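Local coordinates for putative uncharacterized protein ORP (Desulfovibrio gigas, PDB 2WFB), which probably carries or helps assemble a mixed molybdenum-copper sulphide cluster, and is captured here in the cluster-free apo form, at residues Met4-Leu16 with Ala28-Tyr42. Sequence-based numbering, arbitrary orientation.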
loop_
_atom_site.group_PDB
_atom_site.type_symbol
_atom_site.label_atom_id
_atom_site.label_comp_id
_atom_site.label_asym_id
_atom_site.label_seq_id
_atom_site.Cartn_x
_atom_site.Cartn_y
_atom_site.Cartn_z
ATOM N N MET A 4 -11.710 5.648 2.766
ATOM C CA MET A 4 -10.993 6.235 1.633
ATOM C C MET A 4 -9.780 7.120 2.016
ATOM O O MET A 4 -8.747 7.097 1.331
ATOM C CB MET A 4 -11.988 6.990 0.740
ATOM C CG MET A 4 -11.362 7.681 -0.431
ATOM S SD MET A 4 -10.815 6.546 -1.698
ATOM C CE MET A 4 -10.391 7.753 -2.964
ATOM N N GLN A 5 -9.902 7.856 3.112
ATOM C CA GLN A 5 -8.837 8.728 3.599
ATOM C C GLN A 5 -7.779 8.035 4.451
ATOM O O GLN A 5 -6.943 8.706 5.036
ATOM C CB GLN A 5 -9.415 9.910 4.374
ATOM C CG GLN A 5 -10.137 10.923 3.507
ATOM C CD GLN A 5 -10.771 12.043 4.332
ATOM O OE1 GLN A 5 -11.587 11.783 5.219
ATOM N NE2 GLN A 5 -10.387 13.288 4.047
ATOM N N ARG A 6 -7.822 6.700 4.535
ATOM C CA ARG A 6 -6.704 5.930 5.131
ATOM C C ARG A 6 -5.875 5.363 4.003
ATOM O O ARG A 6 -6.302 4.462 3.275
ATOM C CB ARG A 6 -7.163 4.782 6.038
ATOM C CG ARG A 6 -8.407 5.057 6.795
ATOM C CD ARG A 6 -8.170 5.482 8.222
ATOM N NE ARG A 6 -9.053 4.683 9.078
ATOM C CZ ARG A 6 -8.670 3.579 9.704
ATOM N NH1 ARG A 6 -7.406 3.174 9.600
ATOM N NH2 ARG A 6 -9.539 2.893 10.433
ATOM N N ILE A 7 -4.701 5.947 3.854
ATOM C CA ILE A 7 -3.832 5.671 2.720
ATOM C C ILE A 7 -2.695 4.770 3.210
ATOM O O ILE A 7 -1.942 5.171 4.074
ATOM C CB ILE A 7 -3.262 6.973 2.139
ATOM C CG1 ILE A 7 -4.404 7.946 1.781
ATOM C CG2 ILE A 7 -2.359 6.633 0.948
ATOM C CD1 ILE A 7 -3.969 9.387 1.498
ATOM N N ALA A 8 -2.616 3.546 2.678
ATOM C CA ALA A 8 -1.509 2.654 2.971
ATOM C C ALA A 8 -0.422 2.808 1.903
ATOM O O ALA A 8 -0.703 2.893 0.724
ATOM C CB ALA A 8 -1.976 1.215 3.033
ATOM N N VAL A 9 0.823 2.861 2.336
ATOM C CA VAL A 9 1.924 2.982 1.402
ATOM C C VAL A 9 2.914 1.880 1.757
ATOM O O VAL A 9 3.320 1.791 2.909
ATOM C CB VAL A 9 2.619 4.357 1.496
ATOM C CG1 VAL A 9 3.716 4.486 0.418
ATOM C CG2 VAL A 9 1.625 5.510 1.348
ATOM N N THR A 10 3.295 1.052 0.773
ATOM C CA THR A 10 4.328 0.024 0.990
ATOM C C THR A 10 5.649 0.658 1.408
ATOM O O THR A 10 6.079 1.657 0.840
ATOM C CB THR A 10 4.535 -0.877 -0.228
ATOM O OG1 THR A 10 4.840 -0.070 -1.376
ATOM C CG2 THR A 10 3.270 -1.679 -0.510
ATOM N N ALA A 11 6.278 0.084 2.434
ATOM C CA ALA A 11 7.385 0.746 3.092
ATOM C C ALA A 11 8.478 -0.248 3.458
ATOM O O ALA A 11 8.214 -1.428 3.689
ATOM C CB ALA A 11 6.900 1.481 4.318
ATOM N N GLU A 12 9.706 0.247 3.515
ATOM C CA GLU A 12 10.862 -0.583 3.782
ATOM C C GLU A 12 11.123 -0.659 5.290
ATOM O O GLU A 12 11.982 -1.414 5.747
ATOM C CB GLU A 12 12.067 -0.057 2.949
ATOM C CG GLU A 12 12.004 -0.547 1.472
ATOM C CD GLU A 12 12.587 0.402 0.432
ATOM O OE1 GLU A 12 13.214 1.415 0.789
ATOM O OE2 GLU A 12 12.429 0.117 -0.772
ATOM N N GLY A 13 10.314 0.077 6.053
ATOM C CA GLY A 13 10.428 0.233 7.499
ATOM C C GLY A 13 9.637 1.477 7.934
ATOM O O GLY A 13 8.992 2.137 7.107
ATOM N N PRO A 14 9.681 1.815 9.230
ATOM C CA PRO A 14 8.856 2.934 9.749
ATOM C C PRO A 14 9.360 4.322 9.318
ATOM O O PRO A 14 10.534 4.467 9.010
ATOM C CB PRO A 14 8.952 2.785 11.280
ATOM C CG PRO A 14 9.680 1.474 11.538
ATOM C CD PRO A 14 10.438 1.119 10.285
ATOM N N GLY A 15 8.475 5.319 9.277
ATOM C CA GLY A 15 8.884 6.698 9.026
ATOM C C GLY A 15 8.319 7.281 7.751
ATOM O O GLY A 15 8.251 6.603 6.728
ATOM N N LEU A 16 7.934 8.550 7.804
ATOM C CA LEU A 16 7.360 9.212 6.647
ATOM C C LEU A 16 8.382 9.546 5.571
ATOM O O LEU A 16 8.029 9.751 4.422
ATOM C CB LEU A 16 6.597 10.468 7.075
ATOM C CG LEU A 16 5.218 10.229 7.718
ATOM C CD1 LEU A 16 4.679 11.527 8.298
ATOM C CD2 LEU A 16 4.235 9.650 6.714
ATOM N N ALA A 28 8.331 -4.837 3.507
ATOM C CA ALA A 28 8.616 -4.936 4.965
ATOM C C ALA A 28 7.358 -4.593 5.806
ATOM O O ALA A 28 7.101 -5.190 6.858
ATOM C CB ALA A 28 9.829 -4.028 5.368
ATOM N N GLY A 29 6.577 -3.633 5.317
ATOM C CA GLY A 29 5.404 -3.169 6.021
ATOM C C GLY A 29 4.736 -2.054 5.242
ATOM O O GLY A 29 5.070 -1.806 4.078
ATOM N N PHE A 30 3.796 -1.381 5.906
ATOM C CA PHE A 30 2.971 -0.328 5.316
ATOM C C PHE A 30 2.907 0.799 6.297
ATOM O O PHE A 30 2.616 0.583 7.472
ATOM C CB PHE A 30 1.530 -0.799 5.061
ATOM C CG PHE A 30 1.441 -2.126 4.372
ATOM C CD1 PHE A 30 1.663 -2.231 3.015
ATOM C CD2 PHE A 30 1.154 -3.275 5.095
ATOM C CE1 PHE A 30 1.613 -3.473 2.370
ATOM C CE2 PHE A 30 1.099 -4.515 4.450
ATOM C CZ PHE A 30 1.319 -4.603 3.090
ATOM N N VAL A 31 3.193 2.001 5.824
ATOM C CA VAL A 31 2.900 3.191 6.590
ATOM C C VAL A 31 1.478 3.585 6.200
ATOM O O VAL A 31 1.196 3.844 5.028
ATOM C CB VAL A 31 3.890 4.332 6.287
ATOM C CG1 VAL A 31 3.437 5.650 6.974
ATOM C CG2 VAL A 31 5.264 3.972 6.755
ATOM N N VAL A 32 0.580 3.583 7.180
ATOM C CA VAL A 32 -0.823 3.904 6.964
ATOM C C VAL A 32 -1.092 5.316 7.493
ATOM O O VAL A 32 -0.849 5.578 8.665
ATOM C CB VAL A 32 -1.742 2.922 7.707
ATOM C CG1 VAL A 32 -3.220 3.260 7.402
ATOM C CG2 VAL A 32 -1.417 1.490 7.316
ATOM N N VAL A 33 -1.580 6.210 6.638
ATOM C CA VAL A 33 -1.751 7.626 7.025
ATOM C C VAL A 33 -3.188 8.086 6.831
ATOM O O VAL A 33 -3.848 7.713 5.856
ATOM C CB VAL A 33 -0.814 8.605 6.236
ATOM C CG1 VAL A 33 0.625 8.397 6.606
ATOM C CG2 VAL A 33 -0.952 8.400 4.773
ATOM N N ASP A 34 -3.667 8.894 7.770
ATOM C CA ASP A 34 -4.978 9.501 7.657
ATOM C C ASP A 34 -4.803 10.816 6.908
ATOM O O ASP A 34 -4.179 11.744 7.442
ATOM C CB ASP A 34 -5.522 9.766 9.049
ATOM C CG ASP A 34 -6.994 10.156 9.055
ATOM O OD1 ASP A 34 -7.565 10.561 8.010
ATOM O OD2 ASP A 34 -7.584 10.058 10.151
ATOM N N ALA A 35 -5.343 10.891 5.688
ATOM C CA ALA A 35 -5.169 12.061 4.797
ATOM C C ALA A 35 -5.511 13.399 5.482
ATOM O O ALA A 35 -4.922 14.437 5.183
ATOM C CB ALA A 35 -5.954 11.883 3.519
ATOM N N ALA A 36 -6.485 13.345 6.375
ATOM C CA ALA A 36 -6.785 14.408 7.325
ATOM C C ALA A 36 -7.349 13.636 8.497
ATOM O O ALA A 36 -8.571 13.387 8.489
ATOM C CB ALA A 36 -7.857 15.320 6.778
ATOM N N THR A 37 -6.555 13.280 9.527
ATOM C CA THR A 37 -5.385 14.008 10.125
ATOM C C THR A 37 -4.334 14.872 9.381
ATOM O O THR A 37 -4.752 15.809 8.681
ATOM C CB THR A 37 -4.788 13.229 11.281
ATOM O OG1 THR A 37 -5.733 12.234 11.717
ATOM C CG2 THR A 37 -4.487 14.187 12.420
ATOM N N MET A 38 -3.009 14.619 9.447
ATOM C CA MET A 38 -2.252 13.413 9.043
ATOM C C MET A 38 -1.551 12.507 10.088
ATOM O O MET A 38 -0.321 12.445 10.157
ATOM C CB MET A 38 -1.169 13.940 8.076
ATOM C CG MET A 38 -0.695 12.995 6.980
ATOM S SD MET A 38 -0.109 13.850 5.468
ATOM C CE MET A 38 1.361 12.875 5.123
ATOM N N ALA A 39 -2.315 11.763 10.865
ATOM C CA ALA A 39 -1.730 10.763 11.736
ATOM C C ALA A 39 -1.230 9.567 10.898
ATOM O O ALA A 39 -1.804 9.246 9.858
ATOM C CB ALA A 39 -2.735 10.318 12.775
ATOM N N ALA A 40 -0.149 8.936 11.353
ATOM C CA ALA A 40 0.433 7.777 10.678
ATOM C C ALA A 40 0.797 6.643 11.644
ATOM O O ALA A 40 1.196 6.891 12.778
ATOM C CB ALA A 40 1.661 8.214 9.890
ATOM N N GLU A 41 0.662 5.399 11.198
ATOM C CA GLU A 41 1.176 4.260 11.954
ATOM C C GLU A 41 1.960 3.359 10.999
ATOM O O GLU A 41 1.786 3.446 9.788
ATOM C CB GLU A 41 0.042 3.468 12.629
ATOM C CG GLU A 41 -0.999 2.922 11.656
ATOM C CD GLU A 41 -1.995 1.922 12.268
ATOM O OE1 GLU A 41 -2.890 1.459 11.510
ATOM O OE2 GLU A 41 -1.889 1.606 13.474
ATOM N N TYR A 42 2.821 2.509 11.549
ATOM C CA TYR A 42 3.523 1.504 10.774
ATOM C C TYR A 42 2.951 0.118 11.058
ATOM O O TYR A 42 2.874 -0.310 12.214
ATOM C CB TYR A 42 5.039 1.561 11.042
ATOM C CG TYR A 42 5.822 0.529 10.270
ATOM C CD1 TYR A 42 6.102 0.711 8.923
ATOM C CD2 TYR A 42 6.270 -0.633 10.891
ATOM C CE1 TYR A 42 6.820 -0.240 8.199
ATOM C CE2 TYR A 42 6.975 -1.597 10.190
ATOM C CZ TYR A 42 7.249 -1.392 8.847
ATOM O OH TYR A 42 7.955 -2.336 8.161
#
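Strands 6-11 and 29-34 pair antiparallel in the middle of the sheet, and residues 13-16 then fold back over strands 29-34 and 40-42. Seven backbone hydrogen bonds fix the register. Ile7 and Val33 exchange two of them, and Ile7 N to Val33 O is nearly straight (177°). The bonds become less linear toward the Ala11-Gly29 end, where Gly29 N reaches Ala11 O over 3.2 Å at only 136°. Across the Ile7-Val9-Ala11 face, Val33 CG2 sits between its own backbone N and carbonyl carbon, 3.8 Å from Ile7 CB, while CG1 turns to Leu16 CD2, also 3.8 Å away. Helix 100-108 packs on this face through Val104, and helix 55-66 meets Ala8 and Phe30 on the other, giving the three-layer alpha/beta arrangement of this dinitrogenase iron-molybdenum cofactor family member. On that second face, Thr10 CG2 lies 3.8 Å from Phe30 CE1 at the ring edge; Thr10 OG1 instead is hydrogen-bonded to Asp21 O and Thr73 OG1. In the returning loop, Pro14 CG stands over a face of Tyr42, 4.2 Å from the ring centroid and 15° off its normal, a CH-pi contact. Tyr42, its CG swung away from the backbone N, extends along the loop until OH lies 3.6 Å from Gly13 CA.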